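Side-chain contacts in putative exported protein (Aeromonas hydrophila subsp. hydrophila, PDB 4PJ2), which probably inhibits invertebrate-type (i-type) lysozyme in the bacterial periplasm and binds a magnesium ion: residues Phe6-Leu11 / Val16-Glu21; Tyr32-Tyr37 / Glu101-Phe106. All coordinates share one frame; numbering follows the deposited sequence. Where two conformers were deposited one is given.

Contact 1 joins 6-11 to 16-21 inside one antiparallel sheet. Contact 2 joins 32-37 of that same sheet to 101-106 of the second sheet. Their centres are about 10 Å apart. Strands 16-21 and 30-37 are neighbours, so the two contacts meet directly. Val-16 O lies 2.8 Å from Tyr-37 N, and Ser-20 O lies 2.8 Å from Asp-33 N; both are probable hydrogen bonds. Contact 1 is pairing within one sheet; contact 2 is packing between the two sheets. Neither supplies a ligand to the magnesium ion. The ion lies about 10 Å from the side chain of Leu-11 and about 12 Å from that of Leu-103.

Contact 1: residues Phe6-Leu11 / Val16-Glu21; sequences FKQLTL and VVTVSE
Phe-6 reaches over its neighbour strand to meet Thr-18 and Ser-20. Its CG is anti to the backbone N (chi1 174°), which sends the ring across toward strand 16-21. Ser-20 OG sits at the ring edge, in plane, 3.2 Å from Phe-6 CD1. The Phe-6 ring also meets Thr-18 obliquely, CE1 lying 3.7 Å from Thr-18 CB. Further along the same face, the extended chain of Gln-8 crosses Val-16, with Gln-8 CG 3.7 Å from Val-16 CG1. Thr-10 OG1 approaches the other methyl of that valine, CG2. On the opposite face Leu-9 CB touches Val-17 CG1 at 3.9 Å, and Leu-11 CD2 comes within 4.4 Å of Val-17 CB.

The two strands form an antiparallel beta hairpin at the edge of a four-stranded sheet. Lys-7 and Val-19 are a hydrogen-bonded pair, linked by both their N-H groups. Leu-9 and Val-17 form the next such pair, and the Val-17 N to Leu-9 O bond is 2.9 Å long. Phe-6, Gln-8 and Thr-10 occupy the non-hydrogen-bonded positions.

Strand 30-37 continues the sheet beyond 16-21, through backbone bonds from Val-16, Thr-18 and Ser-20. Leu-9 packs on Leu-64 of the other sheet, while Val-17 packs on Leu-97. Ser-20 OG is hydrogen-bonded to a bound glycerol, probably from the crystallisation liquor.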
loop_
_atom_site.group_PDB
_atom_site.type_symbol
_atom_site.label_atom_id
_atom_site.label_comp_id
_atom_site.label_asym_id
_atom_site.label_seq_id
_atom_site.Cartn_x
_atom_site.Cartn_y
_atom_site.Cartn_z
ATOM N N PHE A 6 5.506 12.115 6.933
ATOM C CA PHE A 6 6.739 12.466 7.633
ATOM C C PHE A 6 6.549 12.228 9.126
ATOM O O PHE A 6 5.558 12.674 9.704
ATOM C CB PHE A 6 7.119 13.930 7.400
ATOM C CG PHE A 6 8.304 14.375 8.215
ATOM C CD1 PHE A 6 9.599 14.085 7.811
ATOM C CD2 PHE A 6 8.119 15.064 9.391
ATOM C CE1 PHE A 6 10.674 14.489 8.571
ATOM C CE2 PHE A 6 9.189 15.462 10.149
ATOM C CZ PHE A 6 10.464 15.177 9.735
ATOM N N LYS A 7 7.488 11.524 9.747
ATOM C CA LYS A 7 7.458 11.347 11.191
ATOM C C LYS A 7 8.857 11.288 11.743
ATOM O O LYS A 7 9.739 10.702 11.145
ATOM C CB LYS A 7 6.718 10.064 11.563
ATOM C CG LYS A 7 6.423 9.898 13.056
ATOM C CD LYS A 7 5.336 8.837 13.291
ATOM C CE LYS A 7 5.087 8.586 14.767
ATOM N NZ LYS A 7 4.488 9.761 15.451
ATOM N N GLN A 8 9.021 11.892 12.907
ATOM C CA GLN A 8 10.273 11.913 13.626
ATOM C C GLN A 8 10.100 11.177 14.953
ATOM O O GLN A 8 9.099 11.392 15.646
ATOM C CB GLN A 8 10.649 13.362 13.890
ATOM C CG GLN A 8 11.935 13.539 14.642
ATOM C CD GLN A 8 12.222 14.990 14.927
ATOM O OE1 GLN A 8 12.086 15.828 14.044
ATOM N NE2 GLN A 8 12.601 15.303 16.167
ATOM N N LEU A 9 11.063 10.321 15.293
ATOM C CA LEU A 9 11.048 9.532 16.531
ATOM C C LEU A 9 12.396 9.619 17.229
ATOM O O LEU A 9 13.431 9.550 16.586
ATOM C CB LEU A 9 10.781 8.053 16.248
ATOM C CG LEU A 9 9.415 7.676 15.693
ATOM C CD1 LEU A 9 9.392 6.191 15.310
ATOM C CD2 LEU A 9 8.338 7.971 16.710
ATOM N N THR A 10 12.363 9.721 18.553
ATOM C CA THR A 10 13.563 9.604 19.362
ATOM C C THR A 10 13.726 8.167 19.827
ATOM O O THR A 10 12.807 7.588 20.410
ATOM C CB THR A 10 13.501 10.521 20.568
ATOM O OG1 THR A 10 13.378 11.865 20.105
ATOM C CG2 THR A 10 14.754 10.382 21.420
ATOM N N LEU A 11 14.891 7.594 19.596
ATOM C CA LEU A 11 15.210 6.249 20.032
ATOM C C LEU A 11 15.672 6.282 21.495
ATOM O O LEU A 11 16.128 7.313 21.986
ATOM C CB LEU A 11 16.328 5.654 19.185
ATOM C CG LEU A 11 16.137 5.049 17.790
ATOM C CD1 LEU A 11 14.678 4.827 17.456
ATOM C CD2 LEU A 11 16.843 5.818 16.731
ATOM N N VAL A 16 17.947 9.993 16.768
ATOM C CA VAL A 16 16.669 10.422 16.243
ATOM C C VAL A 16 16.553 9.923 14.814
ATOM O O VAL A 16 17.522 9.955 14.055
ATOM C CB VAL A 16 16.550 11.950 16.291
ATOM C CG1 VAL A 16 15.297 12.439 15.585
ATOM C CG2 VAL A 16 16.606 12.414 17.732
ATOM N N VAL A 17 15.367 9.465 14.445
ATOM C CA VAL A 17 15.123 8.975 13.097
ATOM C C VAL A 17 13.940 9.730 12.506
ATOM O O VAL A 17 12.981 10.047 13.199
ATOM C CB VAL A 17 14.943 7.414 13.097
ATOM C CG1 VAL A 17 13.644 6.990 13.755
ATOM C CG2 VAL A 17 14.987 6.859 11.724
ATOM N N THR A 18 14.006 10.016 11.209
ATOM C CA THR A 18 12.848 10.478 10.475
ATOM C C THR A 18 12.545 9.504 9.348
ATOM O O THR A 18 13.429 8.834 8.826
ATOM C CB THR A 18 13.012 11.883 9.906
ATOM O OG1 THR A 18 14.007 11.850 8.888
ATOM C CG2 THR A 18 13.395 12.884 10.981
ATOM N N VAL A 19 11.270 9.442 8.997
ATOM C CA VAL A 19 10.797 8.585 7.917
ATOM C C VAL A 19 9.885 9.429 7.057
ATOM O O VAL A 19 8.962 10.058 7.567
ATOM C CB VAL A 19 10.044 7.349 8.445
ATOM C CG1 VAL A 19 9.572 6.485 7.274
ATOM C CG2 VAL A 19 10.941 6.559 9.378
ATOM N N SER A 20 10.143 9.424 5.750
ATOM C CA SER A 20 9.416 10.264 4.798
ATOM C C SER A 20 9.091 9.500 3.536
ATOM O O SER A 20 9.919 8.750 3.044
ATOM C CB SER A 20 10.314 11.409 4.325
ATOM O OG SER A 20 10.625 12.302 5.347
ATOM N N GLU A 21 7.905 9.722 2.974
ATOM C CA GLU A 21 7.639 9.268 1.609
ATOM C C GLU A 21 8.313 10.192 0.607
ATOM O O GLU A 21 8.513 11.372 0.858
ATOM C CB GLU A 21 6.129 9.204 1.369
ATOM C CG GLU A 21 5.509 7.981 2.056
ATOM C CD GLU A 21 4.001 7.905 1.963
ATOM O OE1 GLU A 21 3.376 8.916 1.605
ATOM O OE2 GLU A 21 3.427 6.831 2.262
#

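Contact 2: residues Tyr32-Tyr37 / Glu101-Phe106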
loop_
_atom_site.group_PDB
_atom_site.type_symbol
_atom_site.label_atom_id
_atom_site.label_comp_id
_atom_site.label_asym_id
_atom_site.label_seq_id
_atom_site.Cartn_x
_atom_site.Cartn_y
_atom_site.Cartn_z
ATOM N N TYR A 32 10.262 5.442 0.183
ATOM C CA TYR A 32 10.370 6.199 1.409
ATOM C C TYR A 32 11.825 6.195 1.820
ATOM O O TYR A 32 12.618 5.389 1.350
ATOM C CB TYR A 32 9.474 5.626 2.498
ATOM C CG TYR A 32 9.908 4.298 3.047
ATOM C CD1 TYR A 32 10.723 4.232 4.160
ATOM C CD2 TYR A 32 9.484 3.111 2.481
ATOM C CE1 TYR A 32 11.087 3.018 4.689
ATOM C CE2 TYR A 32 9.847 1.897 3.002
ATOM C CZ TYR A 32 10.645 1.853 4.107
ATOM O OH TYR A 32 11.026 0.660 4.663
ATOM N N ASP A 33 12.186 7.114 2.700
ATOM C CA ASP A 33 13.524 7.120 3.241
ATOM C C ASP A 33 13.485 7.161 4.749
ATOM O O ASP A 33 12.512 7.614 5.351
ATOM C CB ASP A 33 14.373 8.261 2.680
ATOM C CG ASP A 33 13.837 9.632 3.001
ATOM O OD1 ASP A 33 13.112 10.203 2.142
ATOM O OD2 ASP A 33 14.187 10.155 4.087
ATOM N N VAL A 34 14.552 6.625 5.315
ATOM C CA VAL A 34 14.807 6.627 6.737
ATOM C C VAL A 34 16.123 7.364 6.920
ATOM O O VAL A 34 17.100 7.039 6.282
ATOM C CB VAL A 34 14.955 5.188 7.256
ATOM C CG1 VAL A 34 15.277 5.206 8.732
ATOM C CG2 VAL A 34 13.691 4.374 6.981
ATOM N N ARG A 35 16.126 8.353 7.797
ATOM C CA ARG A 35 17.320 9.165 8.069
ATOM C C ARG A 35 17.599 9.117 9.558
ATOM O O ARG A 35 16.694 9.307 10.355
ATOM C CB ARG A 35 17.127 10.611 7.609
ATOM C CG ARG A 35 17.141 10.778 6.086
ATOM C CD ARG A 35 16.753 12.173 5.696
ATOM N NE ARG A 35 17.398 12.756 4.525
ATOM C CZ ARG A 35 16.928 12.786 3.286
ATOM N NH1 ARG A 35 15.844 12.117 2.929
ATOM N NH2 ARG A 35 17.608 13.465 2.377
ATOM N N LEU A 36 18.854 8.858 9.900
ATOM C CA LEU A 36 19.306 8.733 11.275
ATOM C C LEU A 36 20.200 9.902 11.625
ATOM O O LEU A 36 21.119 10.242 10.857
ATOM C CB LEU A 36 20.087 7.444 11.424
ATOM C CG LEU A 36 20.605 7.080 12.803
ATOM C CD1 LEU A 36 19.456 6.855 13.771
ATOM C CD2 LEU A 36 21.490 5.862 12.725
ATOM N N TYR A 37 19.933 10.480 12.786
ATOM C CA TYR A 37 20.650 11.630 13.332
ATOM C C TYR A 37 21.162 11.280 14.726
ATOM O O TYR A 37 20.565 10.462 15.425
ATOM C CB TYR A 37 19.714 12.840 13.436
ATOM C CG TYR A 37 19.089 13.235 12.118
ATOM C CD1 TYR A 37 19.613 14.283 11.359
ATOM C CD2 TYR A 37 17.978 12.540 11.618
ATOM C CE1 TYR A 37 19.057 14.617 10.151
ATOM C CE2 TYR A 37 17.434 12.877 10.410
ATOM C CZ TYR A 37 17.967 13.918 9.678
ATOM O OH TYR A 37 17.387 14.215 8.471
ATOM N N GLU A 101 26.925 1.264 15.338
ATOM C CA GLU A 101 26.937 0.669 14.016
ATOM C C GLU A 101 26.233 1.548 12.993
ATOM O O GLU A 101 26.488 1.435 11.788
ATOM C CB GLU A 101 26.235 -0.686 14.055
ATOM C CG GLU A 101 26.663 -1.592 15.211
ATOM C CD GLU A 101 27.968 -2.314 14.948
ATOM O OE1 GLU A 101 28.714 -1.886 14.042
ATOM O OE2 GLU A 101 28.244 -3.317 15.651
ATOM N N GLY A 102 25.331 2.408 13.459
ATOM C CA GLY A 102 24.564 3.239 12.549
ATOM C C GLY A 102 23.268 2.583 12.109
ATOM O O GLY A 102 22.638 1.872 12.893
ATOM N N LEU A 103 22.899 2.809 10.846
ATOM C CA LEU A 103 21.588 2.483 10.295
ATOM C C LEU A 103 21.732 1.382 9.250
ATOM O O LEU A 103 22.488 1.561 8.313
ATOM C CB LEU A 103 21.043 3.739 9.600
ATOM C CG LEU A 103 19.730 3.626 8.839
ATOM C CD1 LEU A 103 18.638 3.258 9.838
ATOM C CD2 LEU A 103 19.326 4.860 8.031
ATOM N N ASP A 104 21.039 0.258 9.413
ATOM C CA ASP A 104 21.109 -0.840 8.440
ATOM C C ASP A 104 19.771 -1.580 8.359
ATOM O O ASP A 104 19.052 -1.666 9.342
ATOM C CB ASP A 104 22.167 -1.882 8.878
ATOM C CG ASP A 104 23.589 -1.305 9.024
ATOM O OD1 ASP A 104 24.326 -1.236 8.013
ATOM O OD2 ASP A 104 23.995 -0.972 10.167
ATOM N N SER A 105 19.438 -2.130 7.200
ATOM C CA SER A 105 18.214 -2.907 7.102
ATOM C C SER A 105 18.437 -4.236 7.813
ATOM O O SER A 105 19.571 -4.711 7.935
ATOM C CB SER A 105 17.776 -3.090 5.645
ATOM O OG SER A 105 17.714 -4.457 5.275
ATOM N N PHE A 106 17.350 -4.814 8.304
ATOM C CA PHE A 106 17.404 -6.038 9.093
ATOM C C PHE A 106 16.531 -7.140 8.468
ATOM O O PHE A 106 16.937 -8.295 8.516
ATOM C CB PHE A 106 17.026 -5.733 10.553
ATOM C CG PHE A 106 16.871 -6.951 11.412
ATOM C CD1 PHE A 106 17.981 -7.573 11.959
ATOM C CD2 PHE A 106 15.619 -7.460 11.690
ATOM C CE1 PHE A 106 17.846 -8.696 12.767
ATOM C CE2 PHE A 106 15.470 -8.579 12.493
ATOM C CZ PHE A 106 16.587 -9.200 13.033
#
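Leu-103 points at strand 30-37 and packs against Val-34 and Leu-36. This is the core between two four-stranded antiparallel sheets, stacked face to face as a beta sandwich. The segment axes run nearly antiparallel, at 156°, and come within 7.8 Å. No hydrogen bond joins the two segments.

Leu-36 and Leu-103 lie alongside each other, pointing opposite ways. Both side chains leave their strands toward the facing segment. In Leu-36, CG is anti to the backbone N (chi1 -177°), and this sets where its methyls lie. Its CD2 comes beside the base of Leu-103, 3.8 Å from Leu-103 CB. The same methyl lies 3.8 Å from Gly-102 C, so it rests on main chain as well as side chain.

Val-34 meets the far end of Leu-103 at a slant. Its CG1 faces the leucine fork, 4.0 Å from Leu-103 CD1 and slightly farther from CD2. Leu-97 and Lys-53 also touch Leu-103. Phe-95 and Val-17 extend the packing around Val-34.

On the other face of strand 30-37, Arg-35 and Asp-33 form a salt bridge along their own strand, from Arg-35 NH1 to Asp-33 OD2 at 2.8 Å. The guanidinium meets that oxygen from above the carboxylate plane. Back in the core, Leu-103 CD2 comes 3.6 Å from Val-34 O.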